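Local coordinates for aldehyde dehydrogenase family protein (Pseudomonas syringae pv. tomato, PDB 6X9L) that probably oxidises long-chain aliphatic aldehydes with NAD+ as acceptor, and is held here as an engineered variant with NAD+ and octanal bound, at residues 23-28 / 190-195; 102-107 / 284-289; 124-129 / 168-173; 230-235 / 474-479. The protein carries 1 engineered substitution. One frame throughout, in Å; residues are numbered along the deposited sequence.

Interaction 1: 23-28 / 190-195; sequences GHWSAP and SALLFA
The indole of Trp25 meets helix 188-201 through the six-membered half of its ring, approached obliquely by Leu192 and Ala195, while Tyr20 packs against the indole in a T-shaped (edge-to-face) pair. At the pyrrole edge NE1 donates a hydrogen bond to Gln196 OE1, which helps to fix the rotation of the ring. Trp25 belongs to the beta hairpin of strands 19-21 and 24-26, which thereby packs on a helix of the NAD-binding alpha/beta domain, here well away from the cofactor. A chi1 of -64° sets CG beside the backbone N, and chi2 of 99° turns the ring plane roughly perpendicular to the plane of CA, CB and CG, with the six-membered rim directed at the helix. Leu192 and Ala195, three residues apart, share one side of the helix and are buried, and the contact between the two segments is apolar. Leu192 touches with one branch: CD2 lies 3.9 Å from Trp25 CZ3. The methyl of Ala195 comes at a neighbouring ring atom, with CB 3.8 Å from Trp25 CH2.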
loop_
_atom_site.group_PDB
_atom_site.type_symbol
_atom_site.label_atom_id
_atom_site.label_comp_id
_atom_site.label_asym_id
_atom_site.label_seq_id
_atom_site.Cartn_x
_atom_site.Cartn_y
_atom_site.Cartn_z
ATOM N N GLY A 23 6.123 -23.702 -17.139
ATOM C CA GLY A 23 7.296 -24.110 -17.880
ATOM C C GLY A 23 7.053 -24.551 -19.306
ATOM O O GLY A 23 8.007 -24.941 -19.986
ATOM N N HIS A 24 5.817 -24.497 -19.790
ATOM C CA HIS A 24 5.497 -24.970 -21.125
ATOM C C HIS A 24 4.482 -24.023 -21.737
ATOM O O HIS A 24 3.831 -23.253 -21.032
ATOM C CB HIS A 24 4.927 -26.406 -21.116
ATOM C CG HIS A 24 5.594 -27.317 -20.135
ATOM N ND1 HIS A 24 5.284 -27.315 -18.791
ATOM C CD2 HIS A 24 6.545 -28.270 -20.302
ATOM C CE1 HIS A 24 6.019 -28.227 -18.171
ATOM N NE2 HIS A 24 6.789 -28.821 -19.066
ATOM N N TRP A 25 4.359 -24.091 -23.062
ATOM C CA TRP A 25 3.282 -23.448 -23.804
ATOM C C TRP A 25 2.101 -24.404 -23.879
ATOM O O TRP A 25 2.231 -25.522 -24.399
ATOM C CB TRP A 25 3.738 -23.077 -25.209
ATOM C CG TRP A 25 4.812 -22.086 -25.215
ATOM C CD1 TRP A 25 6.139 -22.321 -25.351
ATOM C CD2 TRP A 25 4.661 -20.675 -25.073
ATOM N NE1 TRP A 25 6.834 -21.146 -25.309
ATOM C CE2 TRP A 25 5.950 -20.113 -25.133
ATOM C CE3 TRP A 25 3.559 -19.828 -24.897
ATOM C CZ2 TRP A 25 6.176 -18.739 -25.011
ATOM C CZ3 TRP A 25 3.784 -18.457 -24.776
ATOM C CH2 TRP A 25 5.086 -17.930 -24.831
ATOM N N SER A 26 0.955 -23.972 -23.371
ATOM C CA SER A 26 -0.224 -24.816 -23.338
ATOM C C SER A 26 -1.368 -24.145 -24.078
ATOM O O SER A 26 -1.416 -22.919 -24.212
ATOM C CB SER A 26 -0.637 -25.130 -21.904
ATOM O OG SER A 26 0.162 -24.393 -21.009
ATOM N N ALA A 27 -2.274 -24.972 -24.567
ATOM C CA ALA A 27 -3.438 -24.470 -25.268
ATOM C C ALA A 27 -4.251 -23.575 -24.338
ATOM O O ALA A 27 -4.320 -23.837 -23.136
ATOM C CB ALA A 27 -4.292 -25.641 -25.771
ATOM N N PRO A 28 -4.855 -22.506 -24.846
ATOM C CA PRO A 28 -5.885 -21.819 -24.067
ATOM C C PRO A 28 -7.127 -22.684 -23.950
ATOM O O PRO A 28 -7.411 -23.536 -24.800
ATOM C CB PRO A 28 -6.168 -20.554 -24.879
ATOM C CG PRO A 28 -5.778 -20.923 -26.258
ATOM C CD PRO A 28 -4.594 -21.821 -26.121
ATOM N N SER A 190 5.964 -8.800 -28.020
ATOM C CA SER A 190 7.247 -8.739 -27.334
ATOM C C SER A 190 7.197 -9.513 -26.027
ATOM O O SER A 190 8.172 -10.175 -25.651
ATOM C CB SER A 190 7.661 -7.277 -27.111
ATOM O OG SER A 190 6.727 -6.529 -26.335
ATOM N N ALA A 191 6.055 -9.478 -25.340
ATOM C CA ALA A 191 5.866 -10.351 -24.190
ATOM C C ALA A 191 6.040 -11.822 -24.582
ATOM O O ALA A 191 6.649 -12.602 -23.841
ATOM C CB ALA A 191 4.487 -10.096 -23.568
ATOM N N LEU A 192 5.531 -12.215 -25.758
ATOM C CA LEU A 192 5.724 -13.586 -26.226
ATOM C C LEU A 192 7.202 -13.941 -26.329
ATOM O O LEU A 192 7.609 -15.029 -25.916
ATOM C CB LEU A 192 5.037 -13.793 -27.573
ATOM C CG LEU A 192 3.521 -13.979 -27.586
ATOM C CD1 LEU A 192 3.051 -14.154 -29.020
ATOM C CD2 LEU A 192 3.101 -15.161 -26.726
ATOM N N LEU A 193 8.019 -13.040 -26.888
ATOM C CA LEU A 193 9.470 -13.256 -26.938
ATOM C C LEU A 193 10.082 -13.289 -25.545
ATOM O O LEU A 193 10.996 -14.077 -25.276
ATOM C CB LEU A 193 10.146 -12.157 -27.756
ATOM C CG LEU A 193 9.906 -12.169 -29.253
ATOM C CD1 LEU A 193 10.619 -10.973 -29.905
ATOM C CD2 LEU A 193 10.405 -13.469 -29.801
ATOM N N PHE A 194 9.609 -12.418 -24.655
ATOM C CA PHE A 194 10.155 -12.360 -23.302
ATOM C C PHE A 194 9.915 -13.656 -22.529
ATOM O O PHE A 194 10.804 -14.128 -21.811
ATOM C CB PHE A 194 9.550 -11.180 -22.549
ATOM C CG PHE A 194 9.922 -11.149 -21.100
ATOM C CD1 PHE A 194 11.174 -10.700 -20.704
ATOM C CD2 PHE A 194 9.029 -11.590 -20.137
ATOM C CE1 PHE A 194 11.510 -10.674 -19.377
ATOM C CE2 PHE A 194 9.360 -11.571 -18.806
ATOM C CZ PHE A 194 10.594 -11.113 -18.418
ATOM N N ALA A 195 8.715 -14.232 -22.640
ATOM C CA ALA A 195 8.442 -15.508 -21.982
ATOM C C ALA A 195 9.394 -16.586 -22.485
ATOM O O ALA A 195 9.993 -17.325 -21.691
ATOM C CB ALA A 195 6.990 -15.928 -22.208
#

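Interaction 2: 102-107 / 284-289; sequences LEMGAA and FRNVGQ
Met104 reaches toward Asn286. Its CB points at the loop, and CG takes the crowded position between backbone N and carbonyl carbon (chi1 47°). Further bends at chi2 and chi3 curl the chain through SD to CE, which meets the loop 3.9 Å from Asn286 OD1; the two side chains cross at about a right angle. The main chain of Met104 makes a second link: a water 2.6 Å from Met104 O donates to it and accepts from Gln289 NE2 at 3.0 Å. That nitrogen also donates to Asn286 O at 3.2 Å, from above the carbonyl plane, and Gln289 N reaches the same oxygen from the opposite face. In return Asn286 ND2 donates to Gln289 O at 2.8 Å, and further bonds join it to Asn159 O and Gln289 OE1 to Ala334 N. The loop, with three successive positive phi values at 286-288, runs from helix 272-284 to strand 296-300, past the octanal pocket, and packs against the junction of helices 93-104 and 108-115.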
loop_
_atom_site.group_PDB
_atom_site.type_symbol
_atom_site.label_atom_id
_atom_site.label_comp_id
_atom_site.label_asym_id
_atom_site.label_seq_id
_atom_site.Cartn_x
_atom_site.Cartn_y
_atom_site.Cartn_z
ATOM N N LEU A 102 7.012 -3.344 -34.207
ATOM C CA LEU A 102 5.921 -3.906 -34.997
ATOM C C LEU A 102 4.574 -3.735 -34.299
ATOM O O LEU A 102 3.578 -3.351 -34.932
ATOM C CB LEU A 102 6.179 -5.385 -35.277
ATOM C CG LEU A 102 5.089 -6.029 -36.135
ATOM C CD1 LEU A 102 5.163 -5.452 -37.522
ATOM C CD2 LEU A 102 5.204 -7.557 -36.162
ATOM N N GLU A 103 4.530 -3.988 -32.985
ATOM C CA GLU A 103 3.245 -4.063 -32.300
ATOM C C GLU A 103 2.720 -2.688 -31.907
ATOM O O GLU A 103 1.514 -2.452 -31.997
ATOM C CB GLU A 103 3.341 -4.973 -31.080
ATOM C CG GLU A 103 4.432 -4.583 -30.121
ATOM C CD GLU A 103 4.528 -5.515 -28.923
ATOM O OE1 GLU A 103 3.794 -6.528 -28.890
ATOM O OE2 GLU A 103 5.328 -5.228 -28.004
ATOM N N MET A 104 3.588 -1.758 -31.475
ATOM C CA MET A 104 3.085 -0.458 -31.032
ATOM C C MET A 104 3.758 0.719 -31.732
ATOM O O MET A 104 3.645 1.857 -31.264
ATOM C CB MET A 104 3.218 -0.295 -29.518
ATOM C CG MET A 104 4.563 -0.679 -28.948
ATOM S SD MET A 104 5.861 0.520 -29.231
ATOM C CE MET A 104 5.194 2.001 -28.483
ATOM N N GLY A 105 4.444 0.478 -32.843
ATOM C CA GLY A 105 4.844 1.569 -33.706
ATOM C C GLY A 105 6.051 2.383 -33.280
ATOM O O GLY A 105 6.339 3.401 -33.926
ATOM N N ALA A 106 6.779 1.973 -32.237
ATOM C CA ALA A 106 7.971 2.711 -31.821
ATOM C C ALA A 106 8.995 2.775 -32.949
ATOM O O ALA A 106 9.388 1.744 -33.504
ATOM C CB ALA A 106 8.606 2.054 -30.596
ATOM N N ALA A 107 9.432 3.990 -33.277
ATOM C CA ALA A 107 10.528 4.164 -34.223
ATOM C C ALA A 107 11.653 3.178 -33.916
ATOM O O ALA A 107 12.151 3.125 -32.789
ATOM C CB ALA A 107 11.047 5.603 -34.165
ATOM N N PHE A 284 7.472 14.995 -26.085
ATOM C CA PHE A 284 7.066 14.208 -27.247
ATOM C C PHE A 284 7.827 12.889 -27.382
ATOM O O PHE A 284 7.654 12.197 -28.392
ATOM C CB PHE A 284 7.234 15.018 -28.548
ATOM C CG PHE A 284 6.332 16.241 -28.659
ATOM C CD1 PHE A 284 5.259 16.430 -27.794
ATOM C CD2 PHE A 284 6.561 17.195 -29.642
ATOM C CE1 PHE A 284 4.435 17.554 -27.901
ATOM C CE2 PHE A 284 5.746 18.318 -29.748
ATOM C CZ PHE A 284 4.672 18.491 -28.880
ATOM N N ARG A 285 8.660 12.518 -26.408
ATOM C CA ARG A 285 9.322 11.217 -26.457
ATOM C C ARG A 285 8.289 10.096 -26.513
ATOM O O ARG A 285 7.265 10.129 -25.823
ATOM C CB ARG A 285 10.237 11.049 -25.241
ATOM C CG ARG A 285 10.993 9.722 -25.181
ATOM C CD ARG A 285 12.503 9.876 -24.881
ATOM N NE ARG A 285 12.793 10.489 -23.580
ATOM C CZ ARG A 285 13.323 11.707 -23.417
ATOM N NH1 ARG A 285 13.636 12.464 -24.471
ATOM N NH2 ARG A 285 13.537 12.171 -22.192
ATOM N N ASN A 286 8.559 9.095 -27.346
ATOM C CA ASN A 286 7.624 7.990 -27.535
ATOM C C ASN A 286 6.275 8.535 -28.003
ATOM O O ASN A 286 5.209 8.029 -27.643
ATOM C CB ASN A 286 7.487 7.149 -26.253
ATOM C CG ASN A 286 6.966 5.729 -26.527
ATOM O OD1 ASN A 286 7.413 5.049 -27.459
ATOM N ND2 ASN A 286 6.016 5.281 -25.707
ATOM N N VAL A 287 6.344 9.600 -28.804
ATOM C CA VAL A 287 5.218 10.331 -29.388
ATOM C C VAL A 287 4.194 10.659 -28.300
ATOM O O VAL A 287 2.980 10.480 -28.475
ATOM C CB VAL A 287 4.628 9.562 -30.596
ATOM C CG1 VAL A 287 4.365 8.143 -30.264
ATOM C CG2 VAL A 287 3.376 10.236 -31.151
ATOM N N GLY A 288 4.683 11.184 -27.176
ATOM C CA GLY A 288 3.826 11.527 -26.070
ATOM C C GLY A 288 3.202 10.367 -25.325
ATOM O O GLY A 288 2.416 10.607 -24.407
ATOM N N GLN A 289 3.507 9.119 -25.681
ATOM C CA GLN A 289 2.838 7.976 -25.062
ATOM C C GLN A 289 3.645 7.513 -23.850
ATOM O O GLN A 289 4.278 6.458 -23.835
ATOM C CB GLN A 289 2.638 6.865 -26.075
ATOM C CG GLN A 289 1.747 7.254 -27.252
ATOM C CD GLN A 289 1.838 6.255 -28.387
ATOM O OE1 GLN A 289 0.828 5.758 -28.891
ATOM N NE2 GLN A 289 3.060 5.944 -28.786
HETATM O O HOH W 1 4.302 4.412 -31.077
#

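Interaction 3: 124-129 / 168-173; sequences RVARDL and KVAPAI
Behind the close approach of Ala126 to Ala170, on the outer side of helix 117-129, Asp128 OD1 is gripped side-on by Arg127. Arg127 NE lies 3.0 Å and Arg127 NH2 3.2 Å from Asp128 OD1, which sits within 2° of the guanidinium plane. NH2 uses the syn lone pair; NE comes on the same syn side but 35° out of the carboxylate plane. The other oxygen, Asp128 OD2, takes a weak but straight bond from Arg124 NH1 at 3.4 Å, completing a salt-bridge network; Arg124 is also paired with Glu121, so its charge is probably shared between two acids. On the inner side the contact rests on the methyl of Ala126. Ala126 CB lies 3.9 Å from Ala170 CB and 4.1 Å from Pro171 N, and the CA atoms of Ala126 and Pro171 are 5.6 Å apart, consistent with the short side chain of Ala126. Pro171 N has no bond to the preceding turn, and the helix is kinked at the place Ala126 faces. Helix 161-174 lies between helix 117-129 and the mixed sheet of the NAD-binding domain, where Lys168 and Val169 rest on Leu154 of strand 143-155, while helix 75-91 covers part of both helices through Arg127 and Ile173.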
loop_
_atom_site.group_PDB
_atom_site.type_symbol
_atom_site.label_atom_id
_atom_site.label_comp_id
_atom_site.label_asym_id
_atom_site.label_seq_id
_atom_site.Cartn_x
_atom_site.Cartn_y
_atom_site.Cartn_z
ATOM N N ARG A 124 19.230 -5.862 -14.658
ATOM C CA ARG A 124 20.577 -5.770 -14.111
ATOM C C ARG A 124 20.536 -5.323 -12.652
ATOM O O ARG A 124 21.200 -5.916 -11.784
ATOM C CB ARG A 124 21.407 -4.814 -14.960
ATOM C CG ARG A 124 22.902 -5.027 -14.873
ATOM C CD ARG A 124 23.581 -3.852 -14.211
ATOM N NE ARG A 124 23.076 -2.573 -14.704
ATOM C CZ ARG A 124 23.026 -1.468 -13.966
ATOM N NH1 ARG A 124 23.441 -1.482 -12.705
ATOM N NH2 ARG A 124 22.551 -0.347 -14.485
ATOM N N VAL A 125 19.718 -4.301 -12.365
ATOM C CA VAL A 125 19.628 -3.711 -11.029
ATOM C C VAL A 125 19.133 -4.733 -10.010
ATOM O O VAL A 125 19.613 -4.777 -8.865
ATOM C CB VAL A 125 18.718 -2.468 -11.069
ATOM C CG1 VAL A 125 18.357 -2.008 -9.666
ATOM C CG2 VAL A 125 19.386 -1.343 -11.851
ATOM N N ALA A 126 18.151 -5.555 -10.394
ATOM C CA ALA A 126 17.658 -6.583 -9.481
ATOM C C ALA A 126 18.690 -7.682 -9.268
ATOM O O ALA A 126 18.759 -8.259 -8.176
ATOM C CB ALA A 126 16.339 -7.173 -9.996
ATOM N N ARG A 127 19.520 -7.963 -10.274
ATOM C CA ARG A 127 20.584 -8.931 -10.077
ATOM C C ARG A 127 21.595 -8.422 -9.055
ATOM O O ARG A 127 21.834 -9.064 -8.026
ATOM C CB ARG A 127 21.269 -9.240 -11.405
ATOM C CG ARG A 127 22.530 -10.079 -11.212
ATOM C CD ARG A 127 23.395 -10.089 -12.451
ATOM N NE ARG A 127 24.126 -8.840 -12.622
ATOM C CZ ARG A 127 24.670 -8.466 -13.773
ATOM N NH1 ARG A 127 24.552 -9.250 -14.840
ATOM N NH2 ARG A 127 25.328 -7.313 -13.865
ATOM N N ASP A 128 22.218 -7.270 -9.342
ATOM C CA ASP A 128 23.244 -6.724 -8.460
ATOM C C ASP A 128 22.720 -6.561 -7.052
ATOM O O ASP A 128 23.484 -6.624 -6.082
ATOM C CB ASP A 128 23.721 -5.363 -8.969
ATOM C CG ASP A 128 24.290 -5.420 -10.369
ATOM O OD1 ASP A 128 24.728 -6.505 -10.807
ATOM O OD2 ASP A 128 24.307 -4.361 -11.026
ATOM N N LEU A 129 21.419 -6.332 -6.933
ATOM C CA LEU A 129 20.813 -5.960 -5.665
ATOM C C LEU A 129 20.869 -7.112 -4.665
ATOM O O LEU A 129 21.101 -6.902 -3.465
ATOM C CB LEU A 129 19.381 -5.521 -5.961
ATOM C CG LEU A 129 18.435 -4.948 -4.938
ATOM C CD1 LEU A 129 17.519 -4.024 -5.690
ATOM C CD2 LEU A 129 17.677 -6.085 -4.325
ATOM N N LYS A 168 8.555 -4.948 -13.224
ATOM C CA LYS A 168 7.758 -5.756 -12.309
ATOM C C LYS A 168 8.359 -7.145 -12.106
ATOM O O LYS A 168 8.511 -7.593 -10.963
ATOM C CB LYS A 168 6.308 -5.854 -12.808
ATOM C CG LYS A 168 5.600 -4.505 -12.894
ATOM C CD LYS A 168 4.133 -4.668 -13.200
ATOM C CE LYS A 168 3.473 -3.354 -13.492
ATOM N NZ LYS A 168 3.243 -2.578 -12.253
ATOM N N VAL A 169 8.747 -7.813 -13.199
ATOM C CA VAL A 169 9.130 -9.218 -13.121
ATOM C C VAL A 169 10.483 -9.366 -12.451
ATOM O O VAL A 169 10.669 -10.232 -11.588
ATOM C CB VAL A 169 9.123 -9.867 -14.517
ATOM C CG1 VAL A 169 9.843 -11.229 -14.501
ATOM C CG2 VAL A 169 7.715 -10.034 -15.013
ATOM N N ALA A 170 11.453 -8.536 -12.834
ATOM C CA ALA A 170 12.787 -8.684 -12.258
ATOM C C ALA A 170 12.761 -8.576 -10.741
ATOM O O ALA A 170 13.164 -9.533 -10.060
ATOM C CB ALA A 170 13.732 -7.665 -12.892
ATOM N N PRO A 171 12.262 -7.487 -10.148
ATOM C CA PRO A 171 12.216 -7.420 -8.678
ATOM C C PRO A 171 11.376 -8.522 -8.044
ATOM O O PRO A 171 11.800 -9.112 -7.042
ATOM C CB PRO A 171 11.630 -6.026 -8.422
ATOM C CG PRO A 171 10.805 -5.760 -9.645
ATOM C CD PRO A 171 11.583 -6.345 -10.779
ATOM N N ALA A 172 10.196 -8.811 -8.606
ATOM C CA ALA A 172 9.337 -9.874 -8.090
ATOM C C ALA A 172 10.080 -11.200 -8.005
ATOM O O ALA A 172 10.059 -11.882 -6.970
ATOM C CB ALA A 172 8.108 -10.014 -8.984
ATOM N N ILE A 173 10.726 -11.589 -9.103
ATOM C CA ILE A 173 11.475 -12.840 -9.150
ATOM C C ILE A 173 12.629 -12.810 -8.164
ATOM O O ILE A 173 12.924 -13.806 -7.496
ATOM C CB ILE A 173 11.983 -13.077 -10.580
ATOM C CG1 ILE A 173 10.808 -13.268 -11.531
ATOM C CG2 ILE A 173 12.938 -14.217 -10.614
ATOM C CD1 ILE A 173 9.806 -14.260 -11.041
#

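Interaction 4: 230-235 / 474-479; sequences MISITG and EEYLET. With NAD (nicotinamide-adenine-dinucleotide), chain D.
Met230 and Tyr476 form a Met-aromatic contact: Met230 SD lies 4.4 Å from the centroid of the Tyr476 ring, 39° off its normal, an oblique approach. Met230 SD is also 3.5 Å from Glu475 O. Met230 CG is turned away from the backbone N (chi1 156°); this, with an extended chain, carries SD and CE off the strand to the CD1/CE1 side of the ring, the two side chains crossing at about a right angle. Nearer the cofactor Ser232 CB packs 3.9 Å from Tyr476 OH. The polar end of Ser232 is taken by Lys168 NZ, which also bonds Thr234 OG1 and so ties two positions on the same face of the strand. With OG1 bonded to Lys168, which probably helps to set the rotamer, Thr234 CG2 lies 3.4 Å from NAD C4N, the nicotinamide carbon that receives hydride in NAD-dependent oxidation, while Ile233 CD1 packs 3.7 Å from NAD O4B. On the other segment a type I turn closes with Leu477 N bonded to Glu474 O at 3.1 Å, and Arg253 NH1 binds both Glu475 O and Leu477 O. Glu478 and Thr479 reach Arg466 of the second subunit. In the Rossmann-type NAD-binding domain, strand 230-234 runs parallel between strands 143-155 and 253-257, with Gly235 against NAD, whereas 477-483 pairs antiparallel with 143-155; helix 161-174 covers Tyr476 through Lys168, Pro171 and Ala172.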
loop_
_atom_site.group_PDB
_atom_site.type_symbol
_atom_site.label_atom_id
_atom_site.label_comp_id
_atom_site.label_asym_id
_atom_site.label_seq_id
_atom_site.Cartn_x
_atom_site.Cartn_y
_atom_site.Cartn_z
ATOM N N MET A 230 -0.782 -10.535 -4.088
ATOM C CA MET A 230 -0.473 -9.169 -4.447
ATOM C C MET A 230 -0.759 -8.996 -5.926
ATOM O O MET A 230 -0.642 -9.947 -6.699
ATOM C CB MET A 230 0.981 -8.815 -4.155
ATOM C CG MET A 230 1.472 -7.669 -5.010
ATOM S SD MET A 230 3.161 -7.219 -4.673
ATOM C CE MET A 230 3.393 -6.050 -6.007
ATOM N N ILE A 231 -1.151 -7.777 -6.303
ATOM C CA ILE A 231 -1.360 -7.399 -7.694
ATOM C C ILE A 231 -0.714 -6.032 -7.927
ATOM O O ILE A 231 -0.830 -5.119 -7.100
ATOM C CB ILE A 231 -2.861 -7.381 -8.096
ATOM C CG1 ILE A 231 -2.997 -7.117 -9.601
ATOM C CG2 ILE A 231 -3.642 -6.310 -7.331
ATOM C CD1 ILE A 231 -4.293 -7.630 -10.210
ATOM N N SER A 232 -0.001 -5.917 -9.042
ATOM C CA SER A 232 0.660 -4.688 -9.449
ATOM C C SER A 232 0.197 -4.348 -10.860
ATOM O O SER A 232 0.260 -5.193 -11.763
ATOM C CB SER A 232 2.191 -4.828 -9.404
ATOM O OG SER A 232 2.811 -3.610 -9.773
ATOM N N ILE A 233 -0.283 -3.127 -11.047
ATOM C CA ILE A 233 -0.810 -2.704 -12.333
ATOM C C ILE A 233 -0.201 -1.364 -12.710
ATOM O O ILE A 233 -0.174 -0.428 -11.898
ATOM C CB ILE A 233 -2.348 -2.596 -12.348
ATOM C CG1 ILE A 233 -2.789 -2.067 -13.718
ATOM C CG2 ILE A 233 -2.851 -1.707 -11.196
ATOM C CD1 ILE A 233 -4.249 -2.285 -14.057
ATOM N N THR A 234 0.281 -1.289 -13.950
ATOM C CA THR A 234 0.660 -0.065 -14.636
ATOM C C THR A 234 -0.335 0.163 -15.773
ATOM O O THR A 234 -0.365 -0.608 -16.739
ATOM C CB THR A 234 2.081 -0.190 -15.156
ATOM O OG1 THR A 234 2.963 -0.328 -14.030
ATOM C CG2 THR A 234 2.457 1.017 -16.003
ATOM N N GLY A 235 -1.151 1.204 -15.650
ATOM C CA GLY A 235 -2.195 1.452 -16.632
ATOM C C GLY A 235 -2.967 2.725 -16.333
ATOM O O GLY A 235 -2.470 3.637 -15.660
ATOM N N GLU A 474 11.385 -3.881 -2.661
ATOM C CA GLU A 474 10.726 -4.061 -1.372
ATOM C C GLU A 474 9.202 -4.119 -1.481
ATOM O O GLU A 474 8.555 -4.621 -0.557
ATOM C CB GLU A 474 11.177 -2.961 -0.411
ATOM C CG GLU A 474 12.672 -3.072 -0.064
ATOM C CD GLU A 474 13.116 -2.150 1.064
ATOM O OE1 GLU A 474 12.592 -1.019 1.170
ATOM O OE2 GLU A 474 14.003 -2.562 1.842
ATOM N N GLU A 475 8.620 -3.662 -2.598
ATOM C CA GLU A 475 7.193 -3.839 -2.823
ATOM C C GLU A 475 6.787 -5.305 -2.892
ATOM O O GLU A 475 5.604 -5.613 -2.734
ATOM C CB GLU A 475 6.772 -3.142 -4.111
ATOM C CG GLU A 475 7.045 -1.666 -4.107
ATOM C CD GLU A 475 6.068 -0.891 -3.236
ATOM O OE1 GLU A 475 4.945 -1.395 -3.023
ATOM O OE2 GLU A 475 6.426 0.223 -2.776
ATOM N N TYR A 476 7.728 -6.217 -3.121
ATOM C CA TYR A 476 7.404 -7.634 -3.195
ATOM C C TYR A 476 7.814 -8.405 -1.947
ATOM O O TYR A 476 7.731 -9.639 -1.941
ATOM C CB TYR A 476 8.043 -8.248 -4.440
ATOM C CG TYR A 476 7.475 -7.661 -5.706
ATOM C CD1 TYR A 476 6.349 -8.214 -6.306
ATOM C CD2 TYR A 476 8.033 -6.527 -6.278
ATOM C CE1 TYR A 476 5.814 -7.664 -7.449
ATOM C CE2 TYR A 476 7.513 -5.982 -7.423
ATOM C CZ TYR A 476 6.402 -6.548 -8.009
ATOM O OH TYR A 476 5.876 -6.002 -9.160
ATOM N N LEU A 477 8.209 -7.714 -0.880
ATOM C CA LEU A 477 8.544 -8.361 0.383
ATOM C C LEU A 477 7.525 -8.022 1.458
ATOM O O LEU A 477 7.114 -6.868 1.588
ATOM C CB LEU A 477 9.940 -7.946 0.858
ATOM C CG LEU A 477 11.055 -8.229 -0.150
ATOM C CD1 LEU A 477 12.307 -7.486 0.267
ATOM C CD2 LEU A 477 11.301 -9.733 -0.293
ATOM N N GLU A 478 7.109 -9.039 2.214
ATOM C CA GLU A 478 6.463 -8.808 3.497
ATOM C C GLU A 478 7.502 -8.423 4.538
ATOM O O GLU A 478 8.711 -8.442 4.294
ATOM C CB GLU A 478 5.706 -10.038 3.972
ATOM C CG GLU A 478 4.354 -10.205 3.348
ATOM C CD GLU A 478 3.343 -9.159 3.811
ATOM O OE1 GLU A 478 2.140 -9.352 3.517
ATOM O OE2 GLU A 478 3.746 -8.154 4.463
ATOM N N THR A 479 7.020 -8.099 5.727
ATOM C CA THR A 479 7.875 -7.685 6.829
ATOM C C THR A 479 7.471 -8.465 8.074
ATOM O O THR A 479 6.288 -8.483 8.453
ATOM C CB THR A 479 7.769 -6.167 7.039
ATOM O OG1 THR A 479 8.445 -5.516 5.959
ATOM C CG2 THR A 479 8.380 -5.726 8.369
HETATM P PA NAD D . -5.161 0.752 -19.494
HETATM O O1A NAD D . -5.430 1.290 -18.133
HETATM O O2A NAD D . -6.297 0.911 -20.428
HETATM O O5B NAD D . -4.699 -0.798 -19.430
HETATM C C5B NAD D . -3.578 -1.199 -18.663
HETATM C C4B NAD D . -3.619 -2.714 -18.419
HETATM O O4B NAD D . -4.780 -3.025 -17.675
HETATM C C3B NAD D . -3.732 -3.530 -19.699
HETATM O O3B NAD D . -2.984 -4.727 -19.524
HETATM C C2B NAD D . -5.211 -3.860 -19.802
HETATM O O2B NAD D . -5.464 -5.075 -20.476
HETATM C C1B NAD D . -5.547 -4.018 -18.346
HETATM N N9A NAD D . -6.935 -3.721 -18.016
HETATM C C8A NAD D . -7.815 -2.870 -18.651
HETATM N N7A NAD D . -8.964 -2.877 -17.934
HETATM C C5A NAD D . -8.819 -3.707 -16.874
HETATM C C6A NAD D . -9.664 -4.075 -15.839
HETATM N N6A NAD D . -10.833 -3.456 -15.681
HETATM N N1A NAD D . -9.201 -4.950 -14.878
HETATM C C2A NAD D . -7.924 -5.456 -14.940
HETATM N N3A NAD D . -7.083 -5.089 -15.970
HETATM C C4A NAD D . -7.540 -4.234 -16.914
HETATM O O3 NAD D . -3.776 1.397 -20.005
HETATM P PN NAD D . -3.522 2.401 -21.236
HETATM O O1N NAD D . -4.243 3.673 -20.992
HETATM O O2N NAD D . -3.721 1.684 -22.508
HETATM O O5D NAD D . -1.934 2.569 -20.891
HETATM C C5D NAD D . -1.374 3.858 -20.832
HETATM C C4D NAD D . -1.557 4.408 -19.416
HETATM O O4D NAD D . -0.628 3.795 -18.539
HETATM C C3D NAD D . -1.276 5.898 -19.377
HETATM O O3D NAD D . -2.127 6.497 -18.432
HETATM C C2D NAD D . 0.126 5.942 -18.825
HETATM O O2D NAD D . 0.422 7.171 -18.198
HETATM C C1D NAD D . 0.096 4.782 -17.835
HETATM N N1N NAD D . 1.483 4.429 -17.513
HETATM C C2N NAD D . 1.956 4.649 -16.249
HETATM C C3N NAD D . 3.281 4.369 -15.942
HETATM C C7N NAD D . 3.851 4.610 -14.579
HETATM O O7N NAD D . 5.089 4.008 -14.298
HETATM N N7N NAD D . 3.226 5.373 -13.678
HETATM C C4N NAD D . 4.127 3.869 -16.925
HETATM C C5N NAD D . 3.637 3.660 -18.206
HETATM C C6N NAD D . 2.310 3.955 -18.496
#

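How the interactions relate
Helix 161-174 couples interactions 3 and 4, whose centres are 13 Å apart: Lys168 NZ lies 2.7 Å from Ser232 OG, a probable hydrogen bond, and Ala172 CB packs 3.6 Å from Tyr476 CE1. The same helix meets interaction 1, where Phe194 CZ is 4.0 Å from Val169 CG1. Interaction 1 joins interaction 2 through Ser190 OG and Glu103 OE2, 2.5 Å apart and probably hydrogen-bonded. Interactions 2 and 4 do not touch, yet both border the active site: the side chain of Asn286 is about 7 Å from octanal, whereas 230-235 contacts NAD directly. The side chains of Leu192 and Pro171 lie farther off, about 14 and 12 Å from NAD.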